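Local coordinates for CdiI immunity protein (Yersinia kristensenii ATCC 33638, PDB 5E3E) that binds the CdiA-CT toxin, a nuclease of the RNase A superfamily, and so probably protects the cell that makes it from that toxin, at residues Y7-Y12 / R45-A50; R15-Q20 / V24-A29; N28-L33 / L90-K95. All coordinates share one frame; numbering follows the deposited sequence.

Interaction 1: residues Y7-Y12 / R45-A50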
loop_
_atom_site.group_PDB
_atom_site.type_symbol
_atom_site.label_atom_id
_atom_site.label_comp_id
_atom_site.label_asym_id
_atom_site.label_seq_id
_atom_site.Cartn_x
_atom_site.Cartn_y
_atom_site.Cartn_z
ATOM N N TYR A 7 -7.775 12.043 3.475
ATOM C CA TYR A 7 -8.133 11.056 2.480
ATOM C C TYR A 7 -7.899 9.608 2.954
ATOM O O TYR A 7 -7.251 8.809 2.271
ATOM C CB TYR A 7 -7.399 11.320 1.154
ATOM C CG TYR A 7 -7.838 12.598 0.475
ATOM C CD1 TYR A 7 -7.324 13.838 0.879
ATOM C CD2 TYR A 7 -8.754 12.581 -0.558
ATOM C CE1 TYR A 7 -7.713 14.999 0.230
ATOM C CE2 TYR A 7 -9.165 13.754 -1.215
ATOM C CZ TYR A 7 -8.657 14.963 -0.777
ATOM O OH TYR A 7 -9.056 16.106 -1.463
ATOM N N PRO A 8 -8.520 9.227 4.070
ATOM C CA PRO A 8 -8.188 7.894 4.563
ATOM C C PRO A 8 -8.732 6.758 3.691
ATOM O O PRO A 8 -8.178 5.673 3.716
ATOM C CB PRO A 8 -8.821 7.870 5.960
ATOM C CG PRO A 8 -9.960 8.815 5.863
ATOM C CD PRO A 8 -9.442 9.924 4.971
ATOM N N TYR A 9 -9.844 6.973 2.997
ATOM C CA TYR A 9 -10.482 5.876 2.256
ATOM C C TYR A 9 -9.690 5.487 1.005
ATOM O O TYR A 9 -9.477 4.317 0.724
ATOM C CB TYR A 9 -11.981 6.163 1.967
ATOM C CG TYR A 9 -12.751 6.236 3.243
ATOM C CD1 TYR A 9 -13.189 5.078 3.857
ATOM C CD2 TYR A 9 -12.896 7.440 3.946
ATOM C CE1 TYR A 9 -13.817 5.108 5.081
ATOM C CE2 TYR A 9 -13.525 7.474 5.197
ATOM C CZ TYR A 9 -13.960 6.284 5.757
ATOM O OH TYR A 9 -14.582 6.242 6.997
ATOM N N LEU A 10 -9.248 6.478 0.271
ATOM C CA LEU A 10 -8.336 6.252 -0.849
ATOM C C LEU A 10 -6.971 5.813 -0.376
ATOM O O LEU A 10 -6.350 4.964 -1.006
ATOM C CB LEU A 10 -8.195 7.495 -1.725
ATOM C CG LEU A 10 -9.109 7.570 -2.910
ATOM C CD1 LEU A 10 -8.880 8.905 -3.607
ATOM C CD2 LEU A 10 -8.874 6.393 -3.878
ATOM N N SER A 11 -6.493 6.360 0.735
ATOM C CA SER A 11 -5.199 5.897 1.278
ATOM C C SER A 11 -5.277 4.388 1.599
ATOM O O SER A 11 -4.347 3.661 1.341
ATOM C CB SER A 11 -4.792 6.668 2.507
ATOM O OG SER A 11 -4.610 8.025 2.147
ATOM N N TYR A 12 -6.412 3.940 2.150
ATOM C CA TYR A 12 -6.604 2.539 2.493
ATOM C C TYR A 12 -6.583 1.652 1.240
ATOM O O TYR A 12 -5.826 0.675 1.213
ATOM C CB TYR A 12 -7.914 2.344 3.258
ATOM C CG TYR A 12 -8.223 0.913 3.599
ATOM C CD1 TYR A 12 -7.452 0.215 4.525
ATOM C CD2 TYR A 12 -9.245 0.255 2.983
ATOM C CE1 TYR A 12 -7.727 -1.107 4.847
ATOM C CE2 TYR A 12 -9.515 -1.068 3.275
ATOM C CZ TYR A 12 -8.778 -1.753 4.218
ATOM O OH TYR A 12 -9.074 -3.091 4.535
ATOM N N ARG A 45 -16.721 1.475 0.561
ATOM C CA ARG A 45 -16.509 1.834 -0.841
ATOM C C ARG A 45 -17.227 3.127 -1.245
ATOM O O ARG A 45 -16.710 3.841 -2.088
ATOM C CB ARG A 45 -16.813 0.690 -1.816
ATOM C CG ARG A 45 -18.230 0.231 -1.868
ATOM C CD ARG A 45 -18.439 -0.738 -3.044
ATOM N NE ARG A 45 -19.857 -1.050 -3.199
ATOM C CZ ARG A 45 -20.451 -2.093 -2.625
ATOM N NH1 ARG A 45 -19.745 -2.921 -1.876
ATOM N NH2 ARG A 45 -21.758 -2.326 -2.801
ATOM N N LEU A 46 -18.390 3.425 -0.654
ATOM C CA LEU A 46 -19.044 4.708 -0.931
ATOM C C LEU A 46 -18.228 5.894 -0.421
ATOM O O LEU A 46 -18.230 6.940 -1.065
ATOM C CB LEU A 46 -20.457 4.782 -0.311
ATOM C CG LEU A 46 -21.429 3.850 -1.029
ATOM C CD1 LEU A 46 -22.741 3.839 -0.263
ATOM C CD2 LEU A 46 -21.662 4.298 -2.465
ATOM N N GLN A 47 -17.518 5.735 0.699
ATOM C CA GLN A 47 -16.679 6.828 1.205
ATOM C C GLN A 47 -15.414 6.958 0.330
ATOM O O GLN A 47 -14.921 8.062 0.120
ATOM C CB GLN A 47 -16.332 6.596 2.665
ATOM C CG GLN A 47 -17.573 6.790 3.565
ATOM C CD GLN A 47 -17.318 6.527 5.035
ATOM O OE1 GLN A 47 -17.227 7.464 5.840
ATOM N NE2 GLN A 47 -17.206 5.270 5.385
HETATM N N MSE A 48 -14.916 5.830 -0.184
HETATM C CA MSE A 48 -13.787 5.850 -1.123
HETATM C C MSE A 48 -14.221 6.559 -2.405
HETATM O O MSE A 48 -13.518 7.431 -2.902
HETATM C CB MSE A 48 -13.248 4.414 -1.315
HETATM C CG MSE A 48 -11.980 4.315 -2.181
HETATM SE SE MSE A 48 -12.440 4.406 -4.105
HETATM C CE MSE A 48 -13.271 2.617 -4.237
ATOM N N LYS A 49 -15.408 6.235 -2.911
ATOM C CA LYS A 49 -15.916 6.875 -4.118
ATOM C C LYS A 49 -16.067 8.383 -3.888
ATOM O O LYS A 49 -15.782 9.174 -4.783
ATOM C CB LYS A 49 -17.235 6.231 -4.549
ATOM C CG LYS A 49 -16.978 4.861 -5.179
ATOM C CD LYS A 49 -18.226 4.005 -5.353
ATOM C CE LYS A 49 -19.195 4.612 -6.297
ATOM N NZ LYS A 49 -20.444 3.797 -6.270
ATOM N N ALA A 50 -16.542 8.776 -2.713
ATOM C CA ALA A 50 -16.691 10.227 -2.421
ATOM C C ALA A 50 -15.353 10.939 -2.524
ATOM O O ALA A 50 -15.292 12.038 -3.074
ATOM C CB ALA A 50 -17.316 10.459 -1.060
#
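Tyr9 meets Met48 at its root and Gln47 along the rest of its length, a worked example of how one aromatic side chain can join two helices that meet almost crosswise. At its root, CB of Tyr9 rests 3.6 Å from CA of Met48, close against the backbone of the second helix. The first torsion (chi1 -64°) sets CG opposite the carbonyl carbon, and from there the ring runs out beside Gln47. CB of Gln47 lies over the middle of one ring face, 3.5 Å from the centroid of the Tyr9 ring and almost on its normal, a CH-pi contact. Gln47, extended beyond CG, follows the same face outward, so that CZ of Tyr9 lies 3.4 Å from Gln47 NE2. The amide is tilted 37° from the ring plane, and the hydroxyl ends close to both of its polar atoms; NE2 of Gln47 donates to the backbone O of Glu43. On the more deeply buried side, Leu10 and the bent side chain of Met48, a selenomethionine here, cross at about a right angle, with CD2 of Leu10 4.1 Å from SE of Met48. Glu51, one turn beyond Met48, accepts the backbone N-H groups of Tyr9 and Leu10 on its two carboxylate oxygens, which ties the start of helix 8-17 to helix 42-56 and may be eased by the positive end of the helix dipole. With axes 8.2 Å apart and directions 105° apart, the arrangement is a close, nearly perpendicular helix-helix packing within the all-alpha fold of this CdiI immunity protein.

Interaction 2: residues R15-Q20 / V24-A29; sequences RCYFNQ and VLFGNA
Phe26 lies against Tyr17 with the two ring planes only 20° apart, yet slid so far that the rings barely overlap. Their centroids are 5.1 Å apart, and what meets is the Tyr17 flank, CD2, over one face of Phe26, 3.6 Å from its CZ. CB of Leu25 covers the opposite face of Phe26, so the ring is held from both sides. Phe18 is the centre of an inverse gamma turn where the chain leaves helix 8-17 on its way to helix 22-25. The surface so formed belongs to the toxin interface, since Tyr63 of the toxin chain meets Tyr17 edge-to-face and also packs on Phe26, while the Tyr17 hydroxyl is bonded to Glu40. The far end of the Phe18 ring reaches Ala29 instead, whose CA lies in the ring plane at its edge, with CB of Ala29 3.9 Å from CE1 of Phe18. Asn19 takes the crowded position between N and carbonyl carbon (chi1 68°), and its amide turns back along the helix end. There ND2 of Asn19 donates to Cys16 O over 2.8 Å, at 152°, from above the carbonyl plane. The Leu25 side chain crosses that of Asn19 at about a right angle, its CD1 3.4 Å from ND2 of Asn19, whose OD1 accepts from Asp21 N.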
loop_
_atom_site.group_PDB
_atom_site.type_symbol
_atom_site.label_atom_id
_atom_site.label_comp_id
_atom_site.label_asym_id
_atom_site.label_seq_id
_atom_site.Cartn_x
_atom_site.Cartn_y
_atom_site.Cartn_z
ATOM N N ARG A 15 -2.883 1.892 -0.317
ATOM C CA ARG A 15 -1.793 1.382 0.493
ATOM C C ARG A 15 -1.972 -0.038 0.956
ATOM O O ARG A 15 -0.972 -0.747 1.075
ATOM C CB ARG A 15 -1.506 2.269 1.677
ATOM C CG ARG A 15 -1.137 3.664 1.284
ATOM C CD ARG A 15 -0.871 4.506 2.508
ATOM N NE ARG A 15 -0.546 5.902 2.189
ATOM C CZ ARG A 15 -0.174 6.814 3.097
ATOM N NH1 ARG A 15 -0.075 6.512 4.397
ATOM N NH2 ARG A 15 0.065 8.057 2.720
ATOM N N CYS A 16 -3.194 -0.473 1.236
ATOM C CA CYS A 16 -3.399 -1.812 1.753
ATOM C C CYS A 16 -3.712 -2.785 0.623
ATOM O O CYS A 16 -3.362 -3.972 0.731
ATOM C CB CYS A 16 -4.483 -1.868 2.818
ATOM S SG CYS A 16 -3.986 -1.108 4.380
ATOM N N TYR A 17 -4.470 -2.340 -0.389
ATOM C CA TYR A 17 -4.802 -3.208 -1.493
ATOM C C TYR A 17 -3.753 -3.073 -2.575
ATOM O O TYR A 17 -3.187 -4.093 -2.968
ATOM C CB TYR A 17 -6.228 -2.958 -2.034
ATOM C CG TYR A 17 -7.259 -3.643 -1.160
ATOM C CD1 TYR A 17 -7.710 -3.064 0.015
ATOM C CD2 TYR A 17 -7.736 -4.931 -1.506
ATOM C CE1 TYR A 17 -8.607 -3.730 0.828
ATOM C CE2 TYR A 17 -8.656 -5.579 -0.728
ATOM C CZ TYR A 17 -9.092 -4.982 0.437
ATOM O OH TYR A 17 -9.995 -5.654 1.230
ATOM N N PHE A 18 -3.505 -1.858 -3.062
ATOM C CA PHE A 18 -2.427 -1.665 -4.046
ATOM C C PHE A 18 -1.057 -1.590 -3.414
ATOM O O PHE A 18 -0.243 -0.745 -3.753
ATOM C CB PHE A 18 -2.713 -0.518 -5.002
ATOM C CG PHE A 18 -3.846 -0.796 -5.942
ATOM C CD1 PHE A 18 -3.670 -1.632 -7.016
ATOM C CD2 PHE A 18 -5.108 -0.272 -5.713
ATOM C CE1 PHE A 18 -4.716 -1.897 -7.888
ATOM C CE2 PHE A 18 -6.169 -0.533 -6.595
ATOM C CZ PHE A 18 -5.956 -1.360 -7.671
ATOM N N ASN A 19 -0.796 -2.512 -2.479
ATOM C CA ASN A 19 0.518 -2.673 -1.890
ATOM C C ASN A 19 1.488 -3.293 -2.923
ATOM O O ASN A 19 1.083 -3.702 -3.992
ATOM C CB ASN A 19 0.455 -3.470 -0.579
ATOM C CG ASN A 19 0.083 -4.910 -0.790
ATOM O OD1 ASN A 19 0.823 -5.660 -1.410
ATOM N ND2 ASN A 19 -1.082 -5.316 -0.281
ATOM N N GLN A 20 2.789 -3.318 -2.617
ATOM C CA GLN A 20 3.764 -3.816 -3.586
ATOM C C GLN A 20 3.528 -5.267 -4.005
ATOM O O GLN A 20 4.015 -5.701 -5.058
ATOM C CB GLN A 20 5.187 -3.708 -3.025
ATOM C CG GLN A 20 5.686 -2.286 -2.962
ATOM C CD GLN A 20 7.120 -2.180 -2.464
ATOM O OE1 GLN A 20 7.960 -3.058 -2.702
ATOM N NE2 GLN A 20 7.416 -1.087 -1.782
ATOM N N VAL A 24 0.482 -10.802 -6.254
ATOM C CA VAL A 24 0.553 -12.112 -5.567
ATOM C C VAL A 24 -0.642 -12.342 -4.640
ATOM O O VAL A 24 -1.222 -13.433 -4.580
ATOM C CB VAL A 24 1.871 -12.234 -4.779
ATOM C CG1 VAL A 24 2.015 -13.672 -4.299
ATOM C CG2 VAL A 24 3.015 -11.823 -5.677
ATOM N N LEU A 25 -1.063 -11.285 -3.956
ATOM C CA LEU A 25 -2.201 -11.364 -3.056
ATOM C C LEU A 25 -3.517 -11.442 -3.765
ATOM O O LEU A 25 -4.382 -12.220 -3.371
ATOM C CB LEU A 25 -2.291 -10.139 -2.138
ATOM C CG LEU A 25 -1.352 -10.126 -0.969
ATOM C CD1 LEU A 25 -1.274 -8.689 -0.423
ATOM C CD2 LEU A 25 -1.825 -11.122 0.089
ATOM N N PHE A 26 -3.701 -10.610 -4.791
ATOM C CA PHE A 26 -5.023 -10.466 -5.395
ATOM C C PHE A 26 -5.076 -10.768 -6.886
ATOM O O PHE A 26 -6.071 -11.295 -7.393
ATOM C CB PHE A 26 -5.532 -9.036 -5.168
ATOM C CG PHE A 26 -5.492 -8.584 -3.734
ATOM C CD1 PHE A 26 -6.268 -9.213 -2.769
ATOM C CD2 PHE A 26 -4.689 -7.524 -3.349
ATOM C CE1 PHE A 26 -6.284 -8.756 -1.453
ATOM C CE2 PHE A 26 -4.675 -7.076 -2.048
ATOM C CZ PHE A 26 -5.472 -7.686 -1.086
ATOM N N GLY A 27 -4.040 -10.382 -7.595
ATOM C CA GLY A 27 -3.982 -10.554 -9.032
ATOM C C GLY A 27 -3.798 -9.240 -9.720
ATOM O O GLY A 27 -3.137 -8.337 -9.175
ATOM N N ASN A 28 -4.363 -9.111 -10.914
ATOM C CA ASN A 28 -4.196 -7.889 -11.684
ATOM C C ASN A 28 -4.951 -6.719 -11.030
ATOM O O ASN A 28 -5.583 -6.910 -9.993
ATOM C CB ASN A 28 -4.547 -8.078 -13.168
ATOM C CG ASN A 28 -6.037 -8.190 -13.428
ATOM O OD1 ASN A 28 -6.864 -7.923 -12.574
ATOM N ND2 ASN A 28 -6.384 -8.590 -14.651
ATOM N N ALA A 29 -4.835 -5.501 -11.568
ATOM C CA ALA A 29 -5.403 -4.345 -10.886
ATOM C C ALA A 29 -6.939 -4.486 -10.728
ATOM O O ALA A 29 -7.504 -4.129 -9.702
ATOM C CB ALA A 29 -5.029 -3.034 -11.588
#

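Interaction 3: residues N28-L33 / L90-K95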
loop_
_atom_site.group_PDB
_atom_site.type_symbol
_atom_site.label_atom_id
_atom_site.label_comp_id
_atom_site.label_asym_id
_atom_site.label_seq_id
_atom_site.Cartn_x
_atom_site.Cartn_y
_atom_site.Cartn_z
ATOM N N ASN A 28 -4.363 -9.111 -10.914
ATOM C CA ASN A 28 -4.196 -7.889 -11.684
ATOM C C ASN A 28 -4.951 -6.719 -11.030
ATOM O O ASN A 28 -5.583 -6.910 -9.993
ATOM C CB ASN A 28 -4.547 -8.078 -13.168
ATOM C CG ASN A 28 -6.037 -8.190 -13.428
ATOM O OD1 ASN A 28 -6.864 -7.923 -12.574
ATOM N ND2 ASN A 28 -6.384 -8.590 -14.651
ATOM N N ALA A 29 -4.835 -5.501 -11.568
ATOM C CA ALA A 29 -5.403 -4.345 -10.886
ATOM C C ALA A 29 -6.939 -4.486 -10.728
ATOM O O ALA A 29 -7.504 -4.129 -9.702
ATOM C CB ALA A 29 -5.029 -3.034 -11.588
ATOM N N ASP A 30 -7.614 -5.045 -11.712
ATOM C CA ASP A 30 -9.057 -5.164 -11.590
ATOM C C ASP A 30 -9.444 -6.293 -10.627
ATOM O O ASP A 30 -10.466 -6.201 -9.943
ATOM C CB ASP A 30 -9.686 -5.317 -12.975
ATOM C CG ASP A 30 -9.772 -4.004 -13.711
ATOM O OD1 ASP A 30 -9.535 -2.924 -13.087
ATOM O OD2 ASP A 30 -10.128 -4.040 -14.910
ATOM N N GLU A 31 -8.616 -7.322 -10.530
ATOM C CA GLU A 31 -8.878 -8.391 -9.549
ATOM C C GLU A 31 -8.637 -7.848 -8.141
ATOM O O GLU A 31 -9.328 -8.219 -7.224
ATOM C CB GLU A 31 -8.000 -9.617 -9.844
ATOM C CG GLU A 31 -8.526 -10.376 -11.077
ATOM C CD GLU A 31 -7.517 -11.297 -11.741
ATOM O OE1 GLU A 31 -6.282 -11.130 -11.549
ATOM O OE2 GLU A 31 -7.965 -12.212 -12.510
ATOM N N THR A 32 -7.687 -6.932 -8.012
ATOM C CA THR A 32 -7.466 -6.223 -6.743
ATOM C C THR A 32 -8.711 -5.388 -6.331
ATOM O O THR A 32 -9.197 -5.470 -5.195
ATOM C CB THR A 32 -6.181 -5.393 -6.808
ATOM O OG1 THR A 32 -5.079 -6.283 -7.061
ATOM C CG2 THR A 32 -5.954 -4.624 -5.494
ATOM N N LEU A 33 -9.227 -4.607 -7.272
ATOM C CA LEU A 33 -10.469 -3.857 -7.048
ATOM C C LEU A 33 -11.614 -4.762 -6.695
ATOM O O LEU A 33 -12.380 -4.441 -5.810
ATOM C CB LEU A 33 -10.827 -3.007 -8.287
ATOM C CG LEU A 33 -9.844 -1.900 -8.647
ATOM C CD1 LEU A 33 -10.185 -1.209 -9.964
ATOM C CD2 LEU A 33 -9.701 -0.910 -7.512
ATOM N N LEU A 90 -8.942 6.879 -12.237
ATOM C CA LEU A 90 -9.905 7.062 -11.139
ATOM C C LEU A 90 -11.353 6.790 -11.607
ATOM O O LEU A 90 -12.147 6.252 -10.833
ATOM C CB LEU A 90 -9.824 8.457 -10.529
ATOM C CG LEU A 90 -8.566 8.803 -9.730
ATOM C CD1 LEU A 90 -8.620 10.226 -9.201
ATOM C CD2 LEU A 90 -8.335 7.868 -8.595
ATOM N N LYS A 91 -11.708 7.236 -12.805
ATOM C CA LYS A 91 -13.053 6.992 -13.345
ATOM C C LYS A 91 -13.290 5.489 -13.500
ATOM O O LYS A 91 -14.418 4.975 -13.203
ATOM C CB LYS A 91 -13.247 7.698 -14.688
ATOM C CG LYS A 91 -13.392 9.214 -14.553
ATOM C CD LYS A 91 -13.723 9.834 -15.907
ATOM C CE LYS A 91 -14.051 11.318 -15.762
ATOM N NZ LYS A 91 -14.456 12.000 -17.036
ATOM N N HIS A 92 -12.234 4.789 -13.916
ATOM C CA HIS A 92 -12.282 3.310 -13.992
ATOM C C HIS A 92 -12.503 2.638 -12.609
ATOM O O HIS A 92 -13.335 1.704 -12.482
ATOM C CB HIS A 92 -11.002 2.790 -14.647
ATOM C CG HIS A 92 -10.873 1.308 -14.612
ATOM N ND1 HIS A 92 -11.603 0.471 -15.428
ATOM C CD2 HIS A 92 -10.111 0.511 -13.841
ATOM C CE1 HIS A 92 -11.273 -0.785 -15.179
ATOM N NE2 HIS A 92 -10.337 -0.787 -14.247
ATOM N N ILE A 93 -11.779 3.070 -11.583
ATOM C CA ILE A 93 -11.961 2.508 -10.220
ATOM C C ILE A 93 -13.417 2.713 -9.819
ATOM O O ILE A 93 -14.080 1.796 -9.385
ATOM C CB ILE A 93 -11.063 3.178 -9.188
ATOM C CG1 ILE A 93 -9.586 2.855 -9.452
ATOM C CG2 ILE A 93 -11.473 2.794 -7.753
ATOM C CD1 ILE A 93 -8.682 3.687 -8.575
ATOM N N TYR A 94 -13.904 3.925 -10.011
ATOM C CA TYR A 94 -15.263 4.289 -9.631
ATOM C C TYR A 94 -16.276 3.320 -10.297
ATOM O O TYR A 94 -17.161 2.765 -9.626
ATOM C CB TYR A 94 -15.519 5.747 -10.038
ATOM C CG TYR A 94 -16.706 6.400 -9.395
ATOM C CD1 TYR A 94 -17.991 6.102 -9.854
ATOM C CD2 TYR A 94 -16.573 7.331 -8.366
ATOM C CE1 TYR A 94 -19.102 6.688 -9.308
ATOM C CE2 TYR A 94 -17.702 7.950 -7.815
ATOM C CZ TYR A 94 -18.956 7.623 -8.294
ATOM O OH TYR A 94 -20.151 8.162 -7.804
ATOM N N LYS A 95 -16.136 3.126 -11.599
ATOM C CA LYS A 95 -17.024 2.260 -12.367
ATOM C C LYS A 95 -16.940 0.787 -11.976
ATOM O O LYS A 95 -17.944 0.064 -12.049
ATOM C CB LYS A 95 -16.721 2.402 -13.859
ATOM C CG LYS A 95 -17.795 1.877 -14.787
ATOM C CD LYS A 95 -17.489 2.168 -16.261
ATOM C CE LYS A 95 -17.406 3.648 -16.592
ATOM N NZ LYS A 95 -16.841 3.817 -17.967
#
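His92 is the first residue of 90-95 to reach across, and it does so with the far end of its ring. CG is set anti to the backbone N (chi1 173°), which carries the imidazole out to Asp30, whose side chain comes from the opposite direction. NE2 of His92 donates to OD1 of Asp30 over 2.6 Å, an almost straight bond at 163°. The oxygen uses its syn lone pair and lies close to the ring plane, while carboxylate and ring are nearly coplanar. This is a His-carboxylate hydrogen bond, an arrangement in which the carboxylate would be expected to stabilise a positive charge on the ring. Beside it, CD2 of His92 lies 4.2 Å from CD1 of Leu33, so the same ring serves a polar and an apolar neighbour. The ring of Trp83 also meets that of His92.

Ile93 follows and carries the apolar half of the contact. Leu33 crosses it at about a right angle, with CD2 of Leu33 4.1 Å from CG2 of Ile93, and the other methyl of Leu33, CD1, approaches Ile93 CG1. Asp30 and Leu33 are presented by a helix start that is itself fixed by a capping box: OD1 of Asn28 accepts Glu31 N at 2.8 Å, and OE1 of Glu31 accepts Asn28 N at 2.9 Å.

The axes of the two segments pass 10.9 Å apart at 45°, so side chains rather than backbones bridge the gap. Helix 42-56 lies against helix 86-96 through Ile52, which touches Leu90 and Ile93, and Leu90 also packs on helix 62-72. Phe18, just past the end of helix 8-17, lies against Leu33. Helix 86-96 is thereby lodged among helices 29-39, 42-56 and 62-72, in a fold without strands.

Overall arrangement
From the N terminus, helix 8-17 takes part first in interaction 1, a long-range contact that closes the chain between residues 12 and 45. Interaction 2 falls entirely within that span: it is a short closure, with only three residues between 15-20 and 24-29. Its second segment runs straight into interaction 3, with which it shares Asn28 and Ala29, and Phe26 packs on Thr32 where the two adjoin. Interaction 3 closes a longer loop, from residue 33 to 90, which crosses that of interaction 1. Where those two meet, Met48 touches Ile93 and Lys49 touches Tyr94. Together the three contacts tie helices 8-17, 22-25, 29-39, 42-56 and 86-96 into one body.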